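Local atomic coordinates of Abbfa_003403 (Acinetobacter baumannii, PDB entry 4ZXH), a protein that probably assembles a peptide-type product as a nonribosomal peptide synthetase with condensation, adenylation, peptidyl carrier and thioesterase domains. Residues Trp202-Pro210 with Asn299-Ile307; His211-Pro222 with Lys345-Ile356. All blocks are in the same frame, centred on the assembly; numbering follows the deposited sequence.

Overall arrangement
Within the condensation domain the chain runs out of helix 197-205 through 202-210 and straight on into the loop 211-222. It then travels through helices and strands to 299-307, where contact 1 closes a loop of 88 intervening residues and joins the end of helix 197-205 to strand 302-306. Helices 313-329 and 335-342 follow before 345-356 returns to 211-222; contact 2 closes a second loop, of 122 residues, joining the loops that lead to strands 229-235 and 356-360 of one sheet. The segments alternate along the chain, so the two loops cross. Their centres lie about 16 Å apart, L206 CD1 packs 4.0 Å from L353 CD1, and each touches the 4'-phosphopantetheine.

Contact 1 of 2, residues Trp202-Pro210 with Asn299-Ile307; sequences WKNALKHAP and NTIAIHMDI. With PNS (4'-phosphopantetheine), chain B.
H304 reaches from strand 302-306 to the C-terminal end of helix 197-205, and following its side chain outward traces the polar part of the contact. H304 CB lies 3.8 Å from L206 CD2, the two side chains running past one another in opposite directions. With CG trans to the backbone N (chi1 168°), the imidazole is carried toward the turn L206-A209. H304 ND1 then donates to A205 O at 3.2 Å with an N-H...O angle of 149°; the donor sits in the carbonyl plane and the acceptor near the ring plane, which is consistent with the bond helping to set the ring's rotation. Farther out, H304 CE1 approaches H208 O at 3.6 Å. At the tip, NE2 has a weak hydrogen bond to N275 ND2. One ring face is covered by A209, whose CA stands 4.0 Å from the centroid of the H304 ring and 23° off the normal, a CH-pi contact offset toward the rim.

Beside it the contact is largely apolar. L206 places CD1 4.0 Å from A302 CB, and the indole of W202 crosses I301 at a slant, its CH2 coming to 3.7 Å from I301 CB. CZ3 of W202 also comes close to A302 O, while I303 CD1 stands near the ring plane at the indole edge. The indole is tied independently by NE1 to H330 O. In the loop just before strand 302-306, T300 OG1 makes a weak 3.3 Å hydrogen bond to O40 of the 4'-phosphopantetheine. The geometry is that of a helix end and its type I turn packed on a two-stranded antiparallel sheet, here beside the pantetheine site of a condensation domain.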
loop_
_atom_site.group_PDB
_atom_site.type_symbol
_atom_site.label_atom_id
_atom_site.label_comp_id
_atom_site.label_asym_id
_atom_site.label_seq_id
_atom_site.Cartn_x
_atom_site.Cartn_y
_atom_site.Cartn_z
ATOM N N TRP A 202 15.698 -23.016 1.227
ATOM C CA TRP A 202 14.780 -21.955 0.833
ATOM C C TRP A 202 14.961 -20.713 1.687
ATOM O O TRP A 202 14.870 -19.583 1.201
ATOM C CB TRP A 202 13.334 -22.429 0.929
ATOM C CG TRP A 202 12.968 -23.419 -0.110
ATOM C CD1 TRP A 202 12.586 -24.710 0.091
ATOM C CD2 TRP A 202 12.954 -23.208 -1.525
ATOM N NE1 TRP A 202 12.331 -25.322 -1.117
ATOM C CE2 TRP A 202 12.550 -24.420 -2.124
ATOM C CE3 TRP A 202 13.238 -22.115 -2.345
ATOM C CZ2 TRP A 202 12.423 -24.566 -3.498
ATOM C CZ3 TRP A 202 13.118 -22.262 -3.712
ATOM C CH2 TRP A 202 12.711 -23.474 -4.274
ATOM N N LYS A 203 15.215 -20.930 2.967
ATOM C CA LYS A 203 15.395 -19.827 3.892
ATOM C C LYS A 203 16.583 -18.985 3.416
ATOM O O LYS A 203 16.539 -17.758 3.477
ATOM C CB LYS A 203 15.595 -20.355 5.318
ATOM C CG LYS A 203 15.147 -19.409 6.427
ATOM C CD LYS A 203 15.565 -19.941 7.801
ATOM C CE LYS A 203 14.557 -20.922 8.398
ATOM N NZ LYS A 203 13.305 -20.244 8.865
ATOM N N ASN A 204 17.623 -19.638 2.896
ATOM C CA ASN A 204 18.789 -18.901 2.394
ATOM C C ASN A 204 18.586 -18.357 0.978
ATOM O O ASN A 204 19.030 -17.259 0.647
ATOM C CB ASN A 204 20.043 -19.783 2.444
ATOM C CG ASN A 204 20.516 -20.038 3.873
ATOM O OD1 ASN A 204 20.258 -19.236 4.778
ATOM N ND2 ASN A 204 21.200 -21.160 4.086
ATOM N N ALA A 205 17.902 -19.124 0.146
ATOM C CA ALA A 205 17.643 -18.707 -1.222
ATOM C C ALA A 205 16.812 -17.423 -1.273
ATOM O O ALA A 205 16.978 -16.611 -2.181
ATOM C CB ALA A 205 16.938 -19.835 -1.993
ATOM N N LEU A 206 15.927 -17.242 -0.296
ATOM C CA LEU A 206 15.000 -16.106 -0.312
ATOM C C LEU A 206 15.259 -15.036 0.755
ATOM O O LEU A 206 14.476 -14.101 0.876
ATOM C CB LEU A 206 13.556 -16.614 -0.182
ATOM C CG LEU A 206 13.083 -17.394 -1.419
ATOM C CD1 LEU A 206 11.864 -18.272 -1.159
ATOM C CD2 LEU A 206 12.785 -16.425 -2.536
ATOM N N LYS A 207 16.351 -15.159 1.509
ATOM C CA LYS A 207 16.657 -14.208 2.589
ATOM C C LYS A 207 16.782 -12.772 2.069
ATOM O O LYS A 207 16.225 -11.840 2.651
ATOM C CB LYS A 207 17.946 -14.610 3.322
ATOM N N HIS A 208 17.494 -12.607 0.961
ATOM C CA HIS A 208 17.727 -11.282 0.395
ATOM C C HIS A 208 16.694 -10.877 -0.652
ATOM O O HIS A 208 16.924 -9.942 -1.418
ATOM C CB HIS A 208 19.123 -11.206 -0.245
ATOM C CG HIS A 208 20.247 -11.517 0.696
ATOM N ND1 HIS A 208 20.427 -10.852 1.891
ATOM C CD2 HIS A 208 21.269 -12.400 0.601
ATOM C CE1 HIS A 208 21.497 -11.329 2.501
ATOM N NE2 HIS A 208 22.027 -12.267 1.738
ATOM N N ALA A 209 15.576 -11.586 -0.714
ATOM C CA ALA A 209 14.574 -11.303 -1.738
ATOM C C ALA A 209 13.896 -9.987 -1.446
ATOM O O ALA A 209 13.605 -9.682 -0.287
ATOM C CB ALA A 209 13.547 -12.416 -1.810
ATOM N N PRO A 210 13.630 -9.196 -2.489
ATOM C CA PRO A 210 12.845 -7.993 -2.215
ATOM C C PRO A 210 11.399 -8.342 -1.824
ATOM O O PRO A 210 10.840 -9.373 -2.196
ATOM C CB PRO A 210 12.889 -7.237 -3.541
ATOM C CG PRO A 210 12.959 -8.308 -4.539
ATOM C CD PRO A 210 13.808 -9.412 -3.931
ATOM N N ASN A 299 2.718 -27.596 -6.307
ATOM C CA ASN A 299 3.375 -26.731 -5.325
ATOM C C ASN A 299 4.149 -25.567 -5.962
ATOM O O ASN A 299 4.917 -25.746 -6.903
ATOM C CB ASN A 299 4.322 -27.550 -4.441
ATOM C CG ASN A 299 4.824 -26.765 -3.227
ATOM O OD1 ASN A 299 4.080 -25.984 -2.604
ATOM N ND2 ASN A 299 6.093 -26.975 -2.883
ATOM N N THR A 300 3.945 -24.367 -5.443
ATOM C CA THR A 300 4.669 -23.218 -5.938
ATOM C C THR A 300 6.102 -23.255 -5.395
ATOM O O THR A 300 6.316 -23.591 -4.234
ATOM C CB THR A 300 3.966 -21.895 -5.519
ATOM O OG1 THR A 300 2.630 -21.871 -6.031
ATOM C CG2 THR A 300 4.717 -20.677 -6.041
ATOM N N ILE A 301 7.087 -22.939 -6.236
ATOM C CA ILE A 301 8.405 -22.587 -5.717
ATOM C C ILE A 301 8.824 -21.207 -6.207
ATOM O O ILE A 301 8.510 -20.826 -7.336
ATOM C CB ILE A 301 9.505 -23.606 -6.099
ATOM C CG1 ILE A 301 9.623 -23.743 -7.612
ATOM C CG2 ILE A 301 9.274 -24.940 -5.424
ATOM C CD1 ILE A 301 10.669 -24.781 -8.038
ATOM N N ALA A 302 9.530 -20.465 -5.350
ATOM C CA ALA A 302 10.043 -19.142 -5.704
ATOM C C ALA A 302 11.544 -19.162 -6.051
ATOM O O ALA A 302 12.390 -19.489 -5.211
ATOM C CB ALA A 302 9.779 -18.157 -4.572
ATOM N N ILE A 303 11.867 -18.809 -7.293
ATOM C CA ILE A 303 13.258 -18.731 -7.718
ATOM C C ILE A 303 13.741 -17.290 -7.690
ATOM O O ILE A 303 13.310 -16.460 -8.499
ATOM C CB ILE A 303 13.462 -19.285 -9.130
ATOM C CG1 ILE A 303 12.826 -20.668 -9.279
ATOM C CG2 ILE A 303 14.923 -19.323 -9.453
ATOM C CD1 ILE A 303 13.308 -21.643 -8.267
ATOM N N HIS A 304 14.629 -16.988 -6.752
ATOM C CA HIS A 304 15.192 -15.647 -6.644
ATOM C C HIS A 304 16.560 -15.633 -7.321
ATOM O O HIS A 304 17.485 -16.311 -6.867
ATOM C CB HIS A 304 15.277 -15.231 -5.170
ATOM C CG HIS A 304 16.094 -14.001 -4.920
ATOM N ND1 HIS A 304 16.788 -13.805 -3.746
ATOM C CD2 HIS A 304 16.327 -12.907 -5.684
ATOM C CE1 HIS A 304 17.421 -12.645 -3.800
ATOM N NE2 HIS A 304 17.159 -12.081 -4.965
ATOM N N MET A 305 16.665 -14.888 -8.424
ATOM C CA MET A 305 17.906 -14.761 -9.198
ATOM C C MET A 305 18.579 -13.431 -8.917
ATOM O O MET A 305 17.927 -12.393 -8.887
ATOM C CB MET A 305 17.645 -14.853 -10.713
ATOM C CG MET A 305 17.183 -16.208 -11.260
ATOM S SD MET A 305 18.440 -17.480 -11.261
ATOM C CE MET A 305 19.817 -16.564 -11.961
ATOM N N ASP A 306 19.890 -13.449 -8.733
ATOM C CA ASP A 306 20.627 -12.201 -8.725
ATOM C C ASP A 306 21.216 -12.023 -10.112
ATOM O O ASP A 306 22.196 -12.677 -10.452
ATOM C CB ASP A 306 21.713 -12.201 -7.652
ATOM C CG ASP A 306 22.271 -10.813 -7.384
ATOM O OD1 ASP A 306 22.011 -9.898 -8.193
ATOM O OD2 ASP A 306 22.958 -10.631 -6.359
ATOM N N ILE A 307 20.589 -11.172 -10.923
ATOM C CA ILE A 307 21.091 -10.873 -12.265
ATOM C C ILE A 307 22.432 -10.178 -12.220
ATOM O O ILE A 307 22.597 -9.182 -11.514
ATOM C CB ILE A 307 20.156 -9.956 -13.068
ATOM C CG1 ILE A 307 18.718 -10.449 -13.002
ATOM C CG2 ILE A 307 20.630 -9.861 -14.517
ATOM C CD1 ILE A 307 18.547 -11.784 -13.579
HETATM O O23 PNS B . 0.447 -15.220 4.717
HETATM P P24 PNS B . 0.300 -16.656 5.148
HETATM O O25 PNS B . 1.241 -17.190 6.193
HETATM O O27 PNS B . 0.511 -17.521 3.802
HETATM C C28 PNS B . -0.282 -17.267 2.647
HETATM C C29 PNS B . 0.090 -18.268 1.568
HETATM C C30 PNS B . -0.145 -19.648 2.184
HETATM C C31 PNS B . 1.561 -18.083 1.192
HETATM C C32 PNS B . -0.773 -18.020 0.322
HETATM O O33 PNS B . -0.776 -16.603 0.080
HETATM C C34 PNS B . -0.243 -18.799 -0.867
HETATM O O35 PNS B . -0.187 -20.028 -0.872
HETATM N N36 PNS B . 0.159 -18.123 -1.934
HETATM C C37 PNS B . 0.683 -18.779 -3.120
HETATM C C38 PNS B . -0.217 -18.398 -4.295
HETATM C C39 PNS B . -0.274 -19.532 -5.272
HETATM O O40 PNS B . -0.286 -20.691 -4.884
HETATM N N41 PNS B . -0.307 -19.149 -6.540
HETATM C C42 PNS B . -0.370 -19.978 -7.719
HETATM C C43 PNS B . -0.038 -18.983 -8.812
HETATM S S44 PNS B . 1.712 -19.155 -9.186
#

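Contact 2 of 2, residues His211-Pro222 with Lys345-Ile356; sequences HVHSIPLDYPRP and KRDGSINPLAQI. With PNS (4'-phosphopantetheine), chain B.
Two trans first torsions, chi1 177° in H211 and -179° in D347, swing imidazole and carboxylate together in a histidine-carboxylate hydrogen bond between two irregular loops of the condensation domain. H211 NE2 donates to D347 OD2 at 3.1 Å and 163°, with the acceptor close to the ring plane, although the donor meets OD2 on its anti side and well out of the carboxylate plane. Y935 N also donates to OD2, while OD1 accepts from S349 N in an Asx turn. I350 CD1 lies over one face of the H211 ring.

Q355, bent at chi2, spans the neighbouring backbone through weak bonds, NE2 to H211 O and OE1 from H213 N; a stronger one runs from its NE2 to N351 O. I350 CG2 sits over one face of the R221 guanidinium, whose NH2 is salt-bridged to D402 and whose NE is bonded to Y935 OH. A water bridges H211 O to L353 N. On the cofactor side, R346 NE and NH2 hold the phosphate, and N351 OD1 accepts from N36 of the 4'-phosphopantetheine at 3.0 Å.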
loop_
_atom_site.group_PDB
_atom_site.type_symbol
_atom_site.label_atom_id
_atom_site.label_comp_id
_atom_site.label_asym_id
_atom_site.label_seq_id
_atom_site.Cartn_x
_atom_site.Cartn_y
_atom_site.Cartn_z
ATOM N N HIS A 211 10.814 -7.456 -1.046
ATOM C CA HIS A 211 9.438 -7.560 -0.627
ATOM C C HIS A 211 8.503 -7.527 -1.827
ATOM O O HIS A 211 7.531 -8.282 -1.879
ATOM C CB HIS A 211 9.141 -6.417 0.340
ATOM C CG HIS A 211 7.724 -6.350 0.796
ATOM N ND1 HIS A 211 7.258 -7.070 1.878
ATOM C CD2 HIS A 211 6.672 -5.628 0.336
ATOM C CE1 HIS A 211 5.978 -6.792 2.062
ATOM N NE2 HIS A 211 5.598 -5.924 1.138
ATOM N N VAL A 212 8.808 -6.663 -2.793
ATOM C CA VAL A 212 7.988 -6.514 -3.996
ATOM C C VAL A 212 8.881 -6.113 -5.177
ATOM O O VAL A 212 9.939 -5.495 -4.993
ATOM C CB VAL A 212 6.850 -5.472 -3.783
ATOM C CG1 VAL A 212 7.402 -4.110 -3.401
ATOM C CG2 VAL A 212 6.005 -5.337 -5.008
ATOM N N HIS A 213 8.476 -6.493 -6.386
ATOM C CA HIS A 213 9.219 -6.145 -7.592
ATOM C C HIS A 213 9.118 -4.658 -7.851
ATOM O O HIS A 213 8.311 -3.973 -7.242
ATOM C CB HIS A 213 8.682 -6.898 -8.794
ATOM C CG HIS A 213 7.284 -6.506 -9.156
ATOM N ND1 HIS A 213 6.990 -5.344 -9.840
ATOM C CD2 HIS A 213 6.098 -7.103 -8.900
ATOM C CE1 HIS A 213 5.683 -5.255 -10.005
ATOM N NE2 HIS A 213 5.118 -6.307 -9.440
ATOM N N SER A 214 9.902 -4.162 -8.797
ATOM C CA SER A 214 9.929 -2.729 -9.048
ATOM C C SER A 214 9.620 -2.447 -10.500
ATOM O O SER A 214 10.228 -1.575 -11.117
ATOM C CB SER A 214 11.283 -2.137 -8.667
ATOM O OG SER A 214 11.706 -2.609 -7.395
ATOM N N ILE A 215 8.683 -3.205 -11.050
ATOM C CA ILE A 215 8.183 -2.908 -12.376
ATOM C C ILE A 215 7.229 -1.724 -12.306
ATOM O O ILE A 215 6.306 -1.713 -11.493
ATOM C CB ILE A 215 7.473 -4.117 -12.984
ATOM C CG1 ILE A 215 8.475 -5.251 -13.184
ATOM C CG2 ILE A 215 6.838 -3.751 -14.322
ATOM C CD1 ILE A 215 7.837 -6.565 -13.550
ATOM N N PRO A 216 7.454 -0.708 -13.150
ATOM C CA PRO A 216 6.559 0.458 -13.156
ATOM C C PRO A 216 5.106 0.071 -13.448
ATOM O O PRO A 216 4.829 -0.634 -14.430
ATOM C CB PRO A 216 7.125 1.336 -14.276
ATOM C CG PRO A 216 8.534 0.878 -14.431
ATOM C CD PRO A 216 8.521 -0.591 -14.155
ATOM N N LEU A 217 4.195 0.518 -12.587
ATOM C CA LEU A 217 2.785 0.228 -12.757
ATOM C C LEU A 217 2.110 1.369 -13.494
ATOM O O LEU A 217 2.618 2.489 -13.520
ATOM C CB LEU A 217 2.105 0.001 -11.414
ATOM C CG LEU A 217 2.785 -0.960 -10.450
ATOM C CD1 LEU A 217 1.916 -1.142 -9.206
ATOM C CD2 LEU A 217 3.086 -2.289 -11.129
ATOM N N ASP A 218 0.968 1.070 -14.103
ATOM C CA ASP A 218 0.169 2.083 -14.766
ATOM C C ASP A 218 -0.808 2.727 -13.798
ATOM O O ASP A 218 -1.266 3.843 -14.013
ATOM C CB ASP A 218 -0.574 1.475 -15.946
ATOM C CG ASP A 218 0.349 1.150 -17.101
ATOM O OD1 ASP A 218 1.142 2.029 -17.504
ATOM O OD2 ASP A 218 0.295 0.007 -17.595
ATOM N N TYR A 219 -1.115 2.015 -12.723
ATOM C CA TYR A 219 -2.058 2.486 -11.720
ATOM C C TYR A 219 -1.468 2.244 -10.344
ATOM O O TYR A 219 -0.614 1.378 -10.186
ATOM C CB TYR A 219 -3.405 1.770 -11.872
ATOM C CG TYR A 219 -3.871 1.694 -13.306
ATOM C CD1 TYR A 219 -4.196 2.852 -14.009
ATOM C CD2 TYR A 219 -3.980 0.470 -13.967
ATOM C CE1 TYR A 219 -4.612 2.797 -15.336
ATOM C CE2 TYR A 219 -4.395 0.414 -15.298
ATOM C CZ TYR A 219 -4.707 1.587 -15.972
ATOM O OH TYR A 219 -5.117 1.559 -17.291
ATOM N N PRO A 220 -1.907 3.016 -9.342
ATOM C CA PRO A 220 -1.453 2.769 -7.967
ATOM C C PRO A 220 -1.982 1.444 -7.398
ATOM O O PRO A 220 -3.163 1.104 -7.553
ATOM C CB PRO A 220 -2.021 3.965 -7.194
ATOM C CG PRO A 220 -3.175 4.436 -8.013
ATOM C CD PRO A 220 -2.769 4.206 -9.433
ATOM N N ARG A 221 -1.104 0.700 -6.743
ATOM C CA ARG A 221 -1.475 -0.591 -6.187
ATOM C C ARG A 221 -2.518 -0.443 -5.063
ATOM O O ARG A 221 -2.321 0.321 -4.109
ATOM C CB ARG A 221 -0.226 -1.315 -5.673
ATOM C CG ARG A 221 -0.467 -2.758 -5.347
ATOM C CD ARG A 221 0.710 -3.369 -4.611
ATOM N NE ARG A 221 1.906 -3.366 -5.437
ATOM C CZ ARG A 221 2.204 -4.322 -6.309
ATOM N NH1 ARG A 221 3.314 -4.229 -7.021
ATOM N NH2 ARG A 221 1.388 -5.359 -6.472
ATOM N N PRO A 222 -3.639 -1.169 -5.174
ATOM C CA PRO A 222 -4.690 -1.154 -4.142
ATOM C C PRO A 222 -4.205 -1.718 -2.818
ATOM O O PRO A 222 -3.338 -2.596 -2.804
ATOM C CB PRO A 222 -5.789 -2.044 -4.730
ATOM C CG PRO A 222 -5.520 -2.049 -6.200
ATOM C CD PRO A 222 -4.026 -1.964 -6.348
ATOM N N LYS A 345 7.137 -9.583 5.776
ATOM C CA LYS A 345 6.097 -8.693 6.263
ATOM C C LYS A 345 4.824 -8.988 5.505
ATOM O O LYS A 345 4.788 -8.827 4.296
ATOM C CB LYS A 345 6.472 -7.226 6.069
ATOM C CG LYS A 345 5.449 -6.264 6.665
ATOM C CD LYS A 345 5.618 -4.838 6.162
ATOM C CE LYS A 345 6.699 -4.086 6.909
ATOM N NZ LYS A 345 6.889 -2.776 6.243
ATOM N N ARG A 346 3.779 -9.422 6.203
ATOM C CA ARG A 346 2.519 -9.705 5.538
ATOM C C ARG A 346 1.892 -8.399 5.049
ATOM O O ARG A 346 1.913 -7.387 5.739
ATOM C CB ARG A 346 1.581 -10.460 6.460
ATOM C CG ARG A 346 2.142 -11.785 6.957
ATOM C CD ARG A 346 2.615 -12.728 5.841
ATOM N NE ARG A 346 2.676 -14.104 6.349
ATOM C CZ ARG A 346 3.620 -14.558 7.173
ATOM N NH1 ARG A 346 4.597 -13.751 7.568
ATOM N NH2 ARG A 346 3.597 -15.814 7.599
ATOM N N ASP A 347 1.357 -8.439 3.835
ATOM C CA ASP A 347 0.954 -7.247 3.116
ATOM C C ASP A 347 -0.183 -7.662 2.165
ATOM O O ASP A 347 0.025 -8.405 1.215
ATOM C CB ASP A 347 2.185 -6.670 2.388
ATOM C CG ASP A 347 1.901 -5.387 1.610
ATOM O OD1 ASP A 347 0.761 -5.174 1.142
ATOM O OD2 ASP A 347 2.863 -4.602 1.429
ATOM N N GLY A 348 -1.389 -7.186 2.437
ATOM C CA GLY A 348 -2.587 -7.602 1.726
ATOM C C GLY A 348 -2.691 -7.141 0.284
ATOM O O GLY A 348 -3.680 -7.417 -0.404
ATOM N N SER A 349 -1.656 -6.456 -0.185
ATOM C CA SER A 349 -1.650 -5.903 -1.526
ATOM C C SER A 349 -0.900 -6.788 -2.509
ATOM O O SER A 349 -0.988 -6.584 -3.719
ATOM C CB SER A 349 -0.997 -4.532 -1.506
ATOM O OG SER A 349 0.378 -4.694 -1.235
ATOM N N ILE A 350 -0.109 -7.719 -1.976
ATOM C CA ILE A 350 0.740 -8.568 -2.796
ATOM C C ILE A 350 0.707 -10.000 -2.316
ATOM O O ILE A 350 0.481 -10.274 -1.141
ATOM C CB ILE A 350 2.226 -8.112 -2.795
ATOM C CG1 ILE A 350 2.802 -8.152 -1.368
ATOM C CG2 ILE A 350 2.365 -6.737 -3.412
ATOM C CD1 ILE A 350 4.279 -7.835 -1.275
ATOM N N ASN A 351 0.944 -10.923 -3.231
ATOM C CA ASN A 351 1.225 -12.280 -2.812
ATOM C C ASN A 351 2.632 -12.327 -2.197
ATOM O O ASN A 351 3.568 -11.754 -2.747
ATOM C CB ASN A 351 1.098 -13.242 -3.987
ATOM C CG ASN A 351 1.394 -14.660 -3.588
ATOM O OD1 ASN A 351 0.547 -15.343 -3.009
ATOM N ND2 ASN A 351 2.608 -15.112 -3.877
ATOM N N PRO A 352 2.774 -12.977 -1.033
ATOM C CA PRO A 352 4.048 -13.070 -0.304
ATOM C C PRO A 352 5.200 -13.598 -1.157
ATOM O O PRO A 352 4.949 -14.501 -1.954
ATOM C CB PRO A 352 3.733 -14.055 0.822
ATOM C CG PRO A 352 2.275 -13.899 1.050
ATOM C CD PRO A 352 1.656 -13.588 -0.290
ATOM N N LEU A 353 6.411 -13.047 -1.002
ATOM C CA LEU A 353 7.640 -13.580 -1.637
ATOM C C LEU A 353 7.755 -13.469 -3.162
ATOM O O LEU A 353 8.835 -13.169 -3.682
ATOM C CB LEU A 353 7.833 -15.053 -1.279
ATOM C CG LEU A 353 8.097 -15.316 0.194
ATOM C CD1 LEU A 353 8.472 -16.778 0.368
ATOM C CD2 LEU A 353 9.189 -14.380 0.741
ATOM N N ALA A 354 6.669 -13.739 -3.879
ATOM C CA ALA A 354 6.679 -13.653 -5.340
ATOM C C ALA A 354 5.381 -13.069 -5.887
ATOM O O ALA A 354 4.285 -13.448 -5.451
ATOM C CB ALA A 354 6.920 -15.027 -5.948
ATOM N N GLN A 355 5.501 -12.167 -6.851
ATOM C CA GLN A 355 4.326 -11.583 -7.481
ATOM C C GLN A 355 4.322 -11.795 -8.994
ATOM O O GLN A 355 3.458 -11.282 -9.696
ATOM C CB GLN A 355 4.250 -10.097 -7.172
ATOM C CG GLN A 355 4.211 -9.781 -5.681
ATOM C CD GLN A 355 5.585 -9.658 -5.056
ATOM O OE1 GLN A 355 6.502 -9.067 -5.641
ATOM N NE2 GLN A 355 5.742 -10.229 -3.863
ATOM N N ILE A 356 5.317 -12.530 -9.477
ATOM C CA ILE A 356 5.491 -12.824 -10.886
ATOM C C ILE A 356 5.549 -14.331 -11.017
ATOM O O ILE A 356 6.208 -14.989 -10.208
ATOM C CB ILE A 356 6.796 -12.217 -11.469
ATOM C CG1 ILE A 356 6.998 -10.777 -11.007
ATOM C CG2 ILE A 356 6.818 -12.330 -13.005
ATOM C CD1 ILE A 356 5.908 -9.859 -11.427
HETATM O O23 PNS B . 0.447 -15.220 4.717
HETATM P P24 PNS B . 0.300 -16.656 5.148
HETATM O O25 PNS B . 1.241 -17.190 6.193
HETATM O O27 PNS B . 0.511 -17.521 3.802
HETATM C C28 PNS B . -0.282 -17.267 2.647
HETATM C C29 PNS B . 0.090 -18.268 1.568
HETATM C C30 PNS B . -0.145 -19.648 2.184
HETATM C C31 PNS B . 1.561 -18.083 1.192
HETATM C C32 PNS B . -0.773 -18.020 0.322
HETATM O O33 PNS B . -0.776 -16.603 0.080
HETATM C C34 PNS B . -0.243 -18.799 -0.867
HETATM O O35 PNS B . -0.187 -20.028 -0.872
HETATM N N36 PNS B . 0.159 -18.123 -1.934
HETATM C C37 PNS B . 0.683 -18.779 -3.120
HETATM C C38 PNS B . -0.217 -18.398 -4.295
HETATM C C39 PNS B . -0.274 -19.532 -5.272
HETATM O O40 PNS B . -0.286 -20.691 -4.884
HETATM N N41 PNS B . -0.307 -19.149 -6.540
HETATM C C42 PNS B . -0.370 -19.978 -7.719
HETATM C C43 PNS B . -0.038 -18.983 -8.812
HETATM S S44 PNS B . 1.712 -19.155 -9.186
HETATM O O HOH W 1 7.003 -10.268 -0.004
#